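Local atomic coordinates of TraM protein (Plasmid R64, PDB entry 3WZ3), a protein that is a plasmid R64 component, here its periplasmic domain, that probably serves in the inner-membrane complex of a type IVB secretion system. Residues 55-66 with 100-110; 111-119 with 130-140. One frame throughout, in Å; residues are numbered along the deposited sequence.

Interaction 1 of 2, residues 55-66 with 100-110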
loop_
_atom_site.group_PDB
_atom_site.type_symbol
_atom_site.label_atom_id
_atom_site.label_comp_id
_atom_site.label_asym_id
_atom_site.label_seq_id
_atom_site.Cartn_x
_atom_site.Cartn_y
_atom_site.Cartn_z
ATOM N N SER A 55 -10.021 9.126 0.511
ATOM C CA SER A 55 -10.398 9.446 -0.870
ATOM C C SER A 55 -11.768 8.902 -1.273
ATOM O O SER A 55 -12.103 8.897 -2.457
ATOM C CB SER A 55 -9.335 8.943 -1.852
ATOM O OG SER A 55 -8.133 9.698 -1.720
ATOM N N ASN A 56 -12.540 8.442 -0.292
ATOM C CA ASN A 56 -13.871 7.895 -0.536
ATOM C C ASN A 56 -13.859 6.830 -1.625
ATOM O O ASN A 56 -14.787 6.724 -2.432
ATOM C CB ASN A 56 -14.855 9.008 -0.902
ATOM C CG ASN A 56 -16.278 8.593 -0.688
ATOM O OD1 ASN A 56 -16.570 7.771 0.187
ATOM N ND2 ASN A 56 -17.184 9.143 -1.495
ATOM N N ILE A 57 -12.813 6.006 -1.638
ATOM C CA ILE A 57 -12.650 5.022 -2.711
ATOM C C ILE A 57 -13.711 3.939 -2.760
ATOM O O ILE A 57 -14.290 3.701 -3.814
ATOM C CB ILE A 57 -11.264 4.348 -2.617
ATOM C CG1 ILE A 57 -10.163 5.383 -2.809
ATOM C CG2 ILE A 57 -11.145 3.181 -3.601
ATOM C CD1 ILE A 57 -10.245 6.088 -4.113
ATOM N N LEU A 58 -13.954 3.266 -1.642
ATOM C CA LEU A 58 -14.822 2.098 -1.662
ATOM C C LEU A 58 -16.244 2.474 -2.026
ATOM O O LEU A 58 -16.886 1.770 -2.795
ATOM C CB LEU A 58 -14.787 1.371 -0.316
ATOM C CG LEU A 58 -13.416 0.798 0.035
ATOM C CD1 LEU A 58 -13.540 0.067 1.360
ATOM C CD2 LEU A 58 -12.944 -0.119 -1.069
ATOM N N GLU A 59 -16.732 3.580 -1.474
ATOM C CA GLU A 59 -18.086 4.009 -1.787
ATOM C C GLU A 59 -18.208 4.399 -3.243
ATOM O O GLU A 59 -19.214 4.110 -3.878
ATOM C CB GLU A 59 -18.513 5.188 -0.910
ATOM C CG GLU A 59 -19.863 5.755 -1.323
ATOM C CD GLU A 59 -20.277 6.967 -0.513
ATOM O OE1 GLU A 59 -20.654 6.788 0.665
ATOM O OE2 GLU A 59 -20.239 8.099 -1.061
ATOM N N THR A 60 -17.184 5.050 -3.790
ATOM C CA THR A 60 -17.227 5.463 -5.191
ATOM C C THR A 60 -17.133 4.258 -6.129
ATOM O O THR A 60 -17.857 4.177 -7.124
ATOM C CB THR A 60 -16.124 6.478 -5.519
ATOM O OG1 THR A 60 -16.230 7.599 -4.634
ATOM C CG2 THR A 60 -16.254 6.964 -6.973
ATOM N N ILE A 61 -16.254 3.313 -5.817
ATOM C CA ILE A 61 -16.164 2.085 -6.597
ATOM C C ILE A 61 -17.517 1.385 -6.611
ATOM O O ILE A 61 -18.005 0.991 -7.681
ATOM C CB ILE A 61 -15.075 1.144 -6.050
ATOM C CG1 ILE A 61 -13.687 1.698 -6.376
ATOM C CG2 ILE A 61 -15.224 -0.243 -6.676
ATOM C CD1 ILE A 61 -12.544 0.837 -5.833
ATOM N N LYS A 62 -18.129 1.244 -5.442
ATOM C CA LYS A 62 -19.395 0.510 -5.344
ATOM C C LYS A 62 -20.548 1.237 -6.024
ATOM O O LYS A 62 -21.296 0.642 -6.804
ATOM C CB LYS A 62 -19.757 0.244 -3.883
ATOM C CG LYS A 62 -21.072 -0.507 -3.699
ATOM C CD LYS A 62 -21.388 -0.666 -2.223
ATOM C CE LYS A 62 -22.682 -1.437 -2.010
ATOM N NZ LYS A 62 -23.833 -0.763 -2.674
ATOM N N LYS A 63 -20.699 2.518 -5.733
ATOM C CA LYS A 63 -21.850 3.258 -6.241
ATOM C C LYS A 63 -21.739 3.608 -7.714
ATOM O O LYS A 63 -22.733 3.530 -8.445
ATOM C CB LYS A 63 -22.084 4.511 -5.404
ATOM C CG LYS A 63 -22.674 4.194 -4.044
ATOM C CD LYS A 63 -22.750 5.432 -3.169
ATOM C CE LYS A 63 -23.484 6.564 -3.868
ATOM N NZ LYS A 63 -23.443 7.820 -3.058
ATOM N N GLU A 64 -20.540 3.975 -8.157
ATOM C CA GLU A 64 -20.355 4.474 -9.520
ATOM C C GLU A 64 -19.738 3.475 -10.485
ATOM O O GLU A 64 -19.555 3.781 -11.676
ATOM C CB GLU A 64 -19.551 5.769 -9.521
ATOM C CG GLU A 64 -20.241 6.893 -8.754
ATOM C CD GLU A 64 -19.618 8.251 -9.011
ATOM O OE1 GLU A 64 -19.392 8.593 -10.190
ATOM O OE2 GLU A 64 -19.352 8.973 -8.036
ATOM N N LYS A 65 -19.424 2.286 -9.976
ATOM C CA LYS A 65 -18.932 1.198 -10.826
ATOM C C LYS A 65 -17.655 1.611 -11.536
ATOM O O LYS A 65 -17.506 1.464 -12.756
ATOM C CB LYS A 65 -20.002 0.761 -11.840
ATOM C CG LYS A 65 -21.015 -0.213 -11.273
ATOM C CD LYS A 65 -21.750 0.340 -10.065
ATOM C CE LYS A 65 -22.922 1.217 -10.489
ATOM N NZ LYS A 65 -23.920 1.445 -9.390
HETATM N N MSE A 66 -16.740 2.171 -10.756
HETATM C CA MSE A 66 -15.475 2.628 -11.283
HETATM C C MSE A 66 -14.346 1.746 -10.782
HETATM O O MSE A 66 -14.408 1.204 -9.674
HETATM C CB MSE A 66 -15.213 4.075 -10.864
HETATM C CG MSE A 66 -16.162 5.092 -11.518
HETATM SE SE MSE A 66 -15.625 6.913 -11.057
HETATM C CE MSE A 66 -16.714 7.899 -12.336
ATOM N N LEU A 100 -9.783 7.241 -10.259
ATOM C CA LEU A 100 -11.003 6.453 -10.427
ATOM C C LEU A 100 -11.474 6.574 -11.870
ATOM O O LEU A 100 -11.639 7.685 -12.373
ATOM C CB LEU A 100 -12.070 6.922 -9.431
ATOM C CG LEU A 100 -11.773 6.534 -7.982
ATOM C CD1 LEU A 100 -12.532 7.422 -6.980
ATOM C CD2 LEU A 100 -12.086 5.055 -7.778
ATOM N N VAL A 101 -11.653 5.434 -12.527
ATOM C CA VAL A 101 -11.965 5.394 -13.951
ATOM C C VAL A 101 -13.188 4.527 -14.218
ATOM O O VAL A 101 -13.215 3.356 -13.864
ATOM C CB VAL A 101 -10.774 4.863 -14.763
ATOM C CG1 VAL A 101 -11.142 4.737 -16.241
ATOM C CG2 VAL A 101 -9.569 5.775 -14.579
ATOM N N GLY A 102 -14.194 5.113 -14.859
ATOM C CA GLY A 102 -15.400 4.386 -15.205
ATOM C C GLY A 102 -15.464 4.172 -16.702
ATOM O O GLY A 102 -14.540 4.545 -17.426
ATOM N N GLN A 103 -16.560 3.573 -17.162
ATOM C CA GLN A 103 -16.757 3.325 -18.582
ATOM C C GLN A 103 -17.024 4.623 -19.324
ATOM O O GLN A 103 -16.475 4.849 -20.399
ATOM C CB GLN A 103 -17.916 2.352 -18.806
ATOM C CG GLN A 103 -17.728 0.990 -18.157
ATOM C CD GLN A 103 -18.837 0.019 -18.519
ATOM O OE1 GLN A 103 -19.421 0.101 -19.602
ATOM N NE2 GLN A 103 -19.138 -0.905 -17.607
ATOM N N THR A 104 -17.864 5.479 -18.749
ATOM C CA THR A 104 -18.259 6.710 -19.430
ATOM C C THR A 104 -17.375 7.908 -19.090
ATOM O O THR A 104 -17.144 8.768 -19.935
ATOM C CB THR A 104 -19.750 7.055 -19.190
ATOM O OG1 THR A 104 -20.106 6.733 -17.839
ATOM C CG2 THR A 104 -20.630 6.259 -20.141
ATOM N N THR A 105 -16.879 7.969 -17.860
ATOM C CA THR A 105 -15.954 9.033 -17.489
ATOM C C THR A 105 -15.102 8.667 -16.278
ATOM O O THR A 105 -15.168 7.542 -15.784
ATOM C CB THR A 105 -16.668 10.379 -17.245
ATOM O OG1 THR A 105 -18.072 10.156 -17.048
ATOM C CG2 THR A 105 -16.469 11.305 -18.444
ATOM N N SER A 106 -14.319 9.635 -15.814
ATOM C CA SER A 106 -13.336 9.417 -14.757
ATOM C C SER A 106 -13.384 10.554 -13.749
ATOM O O SER A 106 -13.923 11.631 -14.038
ATOM C CB SER A 106 -11.936 9.380 -15.360
ATOM O OG SER A 106 -11.816 8.369 -16.340
ATOM N N LYS A 107 -12.809 10.323 -12.570
ATOM C CA LYS A 107 -12.543 11.396 -11.626
ATOM C C LYS A 107 -11.130 11.936 -11.887
ATOM O O LYS A 107 -10.298 11.282 -12.533
ATOM C CB LYS A 107 -12.652 10.904 -10.180
ATOM C CG LYS A 107 -13.953 10.186 -9.828
ATOM C CD LYS A 107 -15.156 11.112 -9.778
ATOM C CE LYS A 107 -16.409 10.320 -9.414
ATOM N NZ LYS A 107 -17.538 11.184 -8.934
ATOM N N PRO A 108 -10.849 13.145 -11.388
ATOM C CA PRO A 108 -9.511 13.705 -11.579
ATOM C C PRO A 108 -8.444 12.850 -10.894
ATOM O O PRO A 108 -8.684 12.270 -9.823
ATOM C CB PRO A 108 -9.613 15.070 -10.902
ATOM C CG PRO A 108 -11.066 15.402 -10.950
ATOM C CD PRO A 108 -11.756 14.097 -10.727
ATOM N N GLU A 109 -7.276 12.770 -11.514
ATOM C CA GLU A 109 -6.160 12.079 -10.876
ATOM C C GLU A 109 -5.796 12.763 -9.559
ATOM O O GLU A 109 -5.891 13.996 -9.428
ATOM C CB GLU A 109 -4.960 12.067 -11.806
ATOM C CG GLU A 109 -3.779 11.281 -11.288
ATOM C CD GLU A 109 -2.615 11.329 -12.245
ATOM O OE1 GLU A 109 -2.341 10.306 -12.903
ATOM O OE2 GLU A 109 -1.980 12.403 -12.342
ATOM N N GLN A 110 -5.394 11.965 -8.571
ATOM C CA GLN A 110 -4.836 12.495 -7.331
ATOM C C GLN A 110 -3.408 12.005 -7.146
ATOM O O GLN A 110 -3.072 10.859 -7.493
ATOM C CB GLN A 110 -5.650 12.060 -6.124
ATOM C CG GLN A 110 -7.076 12.555 -6.059
ATOM C CD GLN A 110 -7.696 12.180 -4.727
ATOM O OE1 GLN A 110 -8.001 13.044 -3.911
ATOM N NE2 GLN A 110 -7.835 10.874 -4.480
HETATM O O HOH W 1 -8.148 12.536 -1.095
HETATM O O HOH W 2 -15.270 0.896 -14.467
HETATM O O HOH W 3 -18.886 2.699 -15.039
#

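Interaction 2 of 2, residues 111-119 with 130-140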
loop_
_atom_site.group_PDB
_atom_site.type_symbol
_atom_site.label_atom_id
_atom_site.label_comp_id
_atom_site.label_asym_id
_atom_site.label_seq_id
_atom_site.Cartn_x
_atom_site.Cartn_y
_atom_site.Cartn_z
ATOM N N SER A 111 -2.577 12.877 -6.591
ATOM C CA SER A 111 -1.156 12.611 -6.413
ATOM C C SER A 111 -0.817 12.599 -4.930
ATOM O O SER A 111 -1.257 13.473 -4.190
ATOM C CB SER A 111 -0.370 13.724 -7.111
ATOM O OG SER A 111 1.023 13.541 -7.002
ATOM N N PHE A 112 -0.007 11.621 -4.505
ATOM C CA PHE A 112 0.341 11.447 -3.101
ATOM C C PHE A 112 1.804 11.034 -2.974
ATOM O O PHE A 112 2.428 10.588 -3.948
ATOM C CB PHE A 112 -0.491 10.314 -2.462
ATOM C CG PHE A 112 -1.988 10.502 -2.563
ATOM C CD1 PHE A 112 -2.674 11.205 -1.591
ATOM C CD2 PHE A 112 -2.690 9.965 -3.622
ATOM C CE1 PHE A 112 -4.064 11.379 -1.684
ATOM C CE2 PHE A 112 -4.063 10.133 -3.723
ATOM C CZ PHE A 112 -4.745 10.836 -2.750
ATOM N N VAL A 113 2.340 11.170 -1.769
ATOM C CA VAL A 113 3.545 10.450 -1.392
ATOM C C VAL A 113 3.141 9.520 -0.256
ATOM O O VAL A 113 2.681 9.972 0.792
ATOM C CB VAL A 113 4.696 11.389 -0.940
ATOM C CG1 VAL A 113 5.876 10.567 -0.476
ATOM C CG2 VAL A 113 5.125 12.285 -2.102
ATOM N N PHE A 114 3.301 8.217 -0.461
ATOM C CA PHE A 114 3.042 7.260 0.610
ATOM C C PHE A 114 4.275 6.908 1.415
ATOM O O PHE A 114 5.318 6.588 0.844
ATOM C CB PHE A 114 2.466 5.969 0.045
ATOM C CG PHE A 114 0.986 6.010 -0.162
ATOM C CD1 PHE A 114 0.436 6.733 -1.204
ATOM C CD2 PHE A 114 0.143 5.333 0.698
ATOM C CE1 PHE A 114 -0.934 6.769 -1.397
ATOM C CE2 PHE A 114 -1.237 5.371 0.521
ATOM C CZ PHE A 114 -1.774 6.095 -0.528
ATOM N N GLU A 115 4.148 6.961 2.724
ATOM C CA GLU A 115 5.206 6.470 3.609
ATOM C C GLU A 115 4.806 5.094 4.113
ATOM O O GLU A 115 3.679 4.904 4.581
ATOM C CB GLU A 115 5.440 7.426 4.772
ATOM C CG GLU A 115 6.560 6.959 5.688
ATOM C CD GLU A 115 6.749 7.890 6.833
ATOM O OE1 GLU A 115 6.778 7.420 7.995
ATOM O OE2 GLU A 115 6.838 9.112 6.581
ATOM N N ILE A 116 5.726 4.147 4.003
ATOM C CA ILE A 116 5.520 2.754 4.336
ATOM C C ILE A 116 6.649 2.324 5.269
ATOM O O ILE A 116 7.820 2.496 4.923
ATOM C CB ILE A 116 5.627 1.908 3.032
ATOM C CG1 ILE A 116 4.581 2.377 2.016
ATOM C CG2 ILE A 116 5.496 0.421 3.325
ATOM C CD1 ILE A 116 3.227 2.166 2.504
ATOM N N THR A 117 6.330 1.800 6.448
ATOM C CA THR A 117 7.341 1.162 7.278
ATOM C C THR A 117 7.136 -0.346 7.228
ATOM O O THR A 117 6.038 -0.850 7.530
ATOM C CB THR A 117 7.350 1.645 8.723
ATOM O OG1 THR A 117 7.719 3.033 8.762
ATOM C CG2 THR A 117 8.405 0.883 9.514
ATOM N N ILE A 118 8.182 -1.044 6.814
ATOM C CA ILE A 118 8.189 -2.492 6.665
ATOM C C ILE A 118 9.025 -3.061 7.792
ATOM O O ILE A 118 10.133 -2.571 8.056
ATOM C CB ILE A 118 8.805 -2.886 5.322
ATOM C CG1 ILE A 118 7.916 -2.389 4.189
ATOM C CG2 ILE A 118 8.979 -4.413 5.234
ATOM C CD1 ILE A 118 8.567 -2.438 2.821
ATOM N N GLN A 119 8.506 -4.063 8.489
ATOM C CA GLN A 119 9.287 -4.739 9.523
ATOM C C GLN A 119 9.523 -6.199 9.158
ATOM O O GLN A 119 8.746 -6.802 8.430
ATOM C CB GLN A 119 8.595 -4.656 10.891
ATOM C CG GLN A 119 7.268 -5.419 10.965
ATOM C CD GLN A 119 6.524 -5.166 12.272
ATOM O OE1 GLN A 119 6.979 -4.402 13.127
ATOM N NE2 GLN A 119 5.381 -5.807 12.436
HETATM N N MSE A 130 8.491 -10.370 5.739
HETATM C CA MSE A 130 8.244 -8.939 5.894
HETATM C C MSE A 130 6.758 -8.637 5.970
HETATM O O MSE A 130 5.930 -9.400 5.453
HETATM C CB MSE A 130 8.814 -8.188 4.691
HETATM C CG MSE A 130 10.340 -8.146 4.688
HETATM SE SE MSE A 130 11.098 -7.190 3.143
HETATM C CE MSE A 130 10.869 -8.582 1.812
ATOM N N GLU A 131 6.433 -7.493 6.559
ATOM C CA GLU A 131 5.070 -6.964 6.496
ATOM C C GLU A 131 5.101 -5.467 6.740
ATOM O O GLU A 131 5.990 -4.944 7.428
ATOM C CB GLU A 131 4.162 -7.662 7.520
ATOM C CG GLU A 131 4.445 -7.273 8.933
ATOM C CD GLU A 131 3.741 -8.138 9.964
ATOM O OE1 GLU A 131 2.950 -9.034 9.574
ATOM O OE2 GLU A 131 3.974 -7.924 11.177
ATOM N N ILE A 132 4.131 -4.764 6.175
ATOM C CA ILE A 132 4.000 -3.334 6.386
ATOM C C ILE A 132 3.308 -3.066 7.714
ATOM O O ILE A 132 2.145 -3.449 7.911
ATOM C CB ILE A 132 3.168 -2.726 5.245
ATOM C CG1 ILE A 132 3.925 -2.879 3.918
ATOM C CG2 ILE A 132 2.839 -1.269 5.561
ATOM C CD1 ILE A 132 3.079 -2.550 2.675
ATOM N N ARG A 133 4.001 -2.391 8.627
ATOM C CA ARG A 133 3.410 -2.091 9.931
ATOM C C ARG A 133 2.817 -0.705 10.042
ATOM O O ARG A 133 2.081 -0.428 10.994
ATOM C CB ARG A 133 4.410 -2.296 11.065
ATOM C CG ARG A 133 5.622 -1.417 10.940
ATOM C CD ARG A 133 6.484 -1.452 12.210
ATOM N NE ARG A 133 5.918 -0.656 13.282
ATOM C CZ ARG A 133 5.526 -1.152 14.452
ATOM N NH1 ARG A 133 5.644 -2.454 14.698
ATOM N NH2 ARG A 133 5.007 -0.347 15.373
ATOM N N GLN A 134 3.105 0.156 9.067
ATOM C CA GLN A 134 2.535 1.504 9.040
ATOM C C GLN A 134 2.473 2.011 7.621
ATOM O O GLN A 134 3.423 1.838 6.867
ATOM C CB GLN A 134 3.349 2.479 9.898
ATOM C CG GLN A 134 2.628 3.824 10.087
ATOM C CD GLN A 134 3.291 4.714 11.102
ATOM O OE1 GLN A 134 2.653 5.188 12.044
ATOM N NE2 GLN A 134 4.564 4.967 10.912
HETATM N N MSE A 135 1.338 2.616 7.265
HETATM C CA MSE A 135 1.119 3.218 5.945
HETATM C C MSE A 135 0.491 4.582 6.158
HETATM O O MSE A 135 -0.531 4.698 6.854
HETATM C CB MSE A 135 0.181 2.373 5.086
HETATM C CG MSE A 135 -0.151 3.029 3.768
HETATM SE SE MSE A 135 -1.139 1.842 2.538
HETATM C CE MSE A 135 0.326 0.912 1.675
ATOM N N ILE A 136 1.120 5.611 5.602
ATOM C CA ILE A 136 0.649 6.985 5.767
ATOM C C ILE A 136 0.622 7.647 4.409
ATOM O O ILE A 136 1.637 7.696 3.718
ATOM C CB ILE A 136 1.591 7.816 6.638
ATOM C CG1 ILE A 136 1.706 7.218 8.042
ATOM C CG2 ILE A 136 1.104 9.269 6.705
ATOM C CD1 ILE A 136 2.873 7.761 8.842
ATOM N N SER A 137 -0.543 8.141 4.014
ATOM C CA SER A 137 -0.703 8.855 2.763
ATOM C C SER A 137 -0.538 10.341 3.008
ATOM O O SER A 137 -1.136 10.905 3.930
ATOM C CB SER A 137 -2.105 8.594 2.177
ATOM O OG SER A 137 -2.308 9.320 0.959
ATOM N N ARG A 138 0.273 10.993 2.190
ATOM C CA ARG A 138 0.326 12.440 2.239
ATOM C C ARG A 138 0.097 13.042 0.880
ATOM O O ARG A 138 0.597 12.553 -0.121
ATOM C CB ARG A 138 1.656 12.902 2.791
ATOM C CG ARG A 138 1.822 12.532 4.226
ATOM C CD ARG A 138 3.257 12.665 4.616
ATOM N NE ARG A 138 3.422 12.431 6.041
ATOM C CZ ARG A 138 4.316 11.588 6.552
ATOM N NH1 ARG A 138 5.119 10.917 5.743
ATOM N NH2 ARG A 138 4.413 11.432 7.866
ATOM N N ASN A 139 -0.715 14.094 0.851
ATOM C CA ASN A 139 -1.008 14.798 -0.389
ATOM C C ASN A 139 0.259 15.347 -1.010
ATOM O O ASN A 139 1.139 15.828 -0.309
ATOM C CB ASN A 139 -1.992 15.934 -0.130
ATOM C CG ASN A 139 -3.332 15.435 0.346
ATOM O OD1 ASN A 139 -3.704 14.291 0.084
ATOM N ND2 ASN A 139 -4.070 16.286 1.048
ATOM N N ALA A 140 0.342 15.258 -2.333
ATOM C CA ALA A 140 1.508 15.744 -3.063
ATOM C C ALA A 140 1.086 16.800 -4.079
ATOM O O ALA A 140 -0.102 17.097 -4.218
ATOM C CB ALA A 140 2.222 14.595 -3.753
HETATM O O HOH W 4 -3.712 14.601 -3.395
HETATM O O HOH W 5 5.927 4.899 8.556
HETATM O O HOH W 6 5.827 9.739 9.930
#

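Interaction 1 of 2, residues 55-66 with 100-110
M66 and G102 mark the closest backbone approach, their CA atoms 4.3 Å apart, whereas S55 and Q110 at the other end are separated by 9.1 Å between CA atoms. Helix 57-64 thus lies beside the end of strand 88-101 and the turn that follows it, and the gap is spanned by side chains. The turn is pinned within itself by backbone bonds from G102 N to T105 O and from K107 N to L100 O.

L100 packs against the side of the helix formed by I57, T60 and I61. Its CD1 branch reaches I57 CD1 at 3.9 Å and also touches T60 CG2, while CD2 meets I61 CG1, the isoleucine chain crossing it at about a right angle. M66, a selenomethionine, stretches out across the turn: CG lies over G102, SE rests against L100 CB at 3.9 Å, and the terminal methyl CE sits between T105 O and K107 CE.

Helices packed on a four-stranded antiparallel sheet are consistent with membership of the NTF2 clan, and here helix 57-64, the last before the sheet, packs on the connection between strands 88-101 and 110-120. Strand 67-82 starts soon after the helix, and its N67 pairs through the backbone with V101.

K107 turns about its CB-CG bond (chi2 -70°), then runs extended to E64. Its NZ takes the syn lone pair of E64 OE2 at 3.0 Å, a salt bridge, with a weak second bond to OE1. At the far end Q110 NE2 donates to S55 OG over 3.0 Å at 156°, and a water joins that hydroxyl to Q110 OE1.

Interaction 2 of 2, residues 111-119 with 130-140
I116 and I132 cross obliquely in the hairpin of strands 110-120 and 130-139, where I116 CG2 rests 3.7 Å from I132 CG1. The strands run antiparallel, their directions 138° apart. After T117 the register slips by one: R133 N and, weakly, Q134 N both donate to T117 O, a classic beta bulge.

On the face carrying F114, I116 and I118, M135 wedges between the first two: its CG meets the F114 ring edge in plane, and a bend at its last torsion (chi3 -86°) brings CE against I116 CD1 at a tight 3.3 Å. S137 CB sits over the F114 ring, 4.0 Å from its centroid, a CH-pi contact. I132 CG1 lies against both I116 CG2 and I118 CG1, and I118 CG2 fits against M130 CB.

The other face is mixed, with charged and amide groups beside V113 and I136. In one of two conformers, R138 NH1 forms a salt bridge with E115 OE2, which also accepts from Q93. Q119 OE1 takes R133 NH1, and its NE2 gives to the anti lone pair of E131 OE2, both at 2.8 Å. K126 pairs with the other oxygen of E131.

Strand 88-101 continues the sheet beside 111-119. Helices 7-22 and 42-54 pack on the apolar face, A17 and L18 meeting I132 and M135, while Y48 and A51 reach M135 and F114.

Interaction 1 closes before interaction 2 opens along the chain, and their centres lie 22 Å apart. One antiparallel sheet, ordered 67-82, 88-101, 110-120, 130-139, carries both: residues 100-110 link the second strand to the third, and residues 111-119 carry straight on to pair with the fourth. Interaction 1 lies at the periphery, 18 Å from the chain centre, and interaction 2 nearer the middle at 7 Å. They meet where S55 OG packs 3.7 Å from F112 CZ, so the junction between helices 42-54 and 57-64 touches both. Interaction 1 packs a helix on a strand end and turn, whereas interaction 2 pairs two strands.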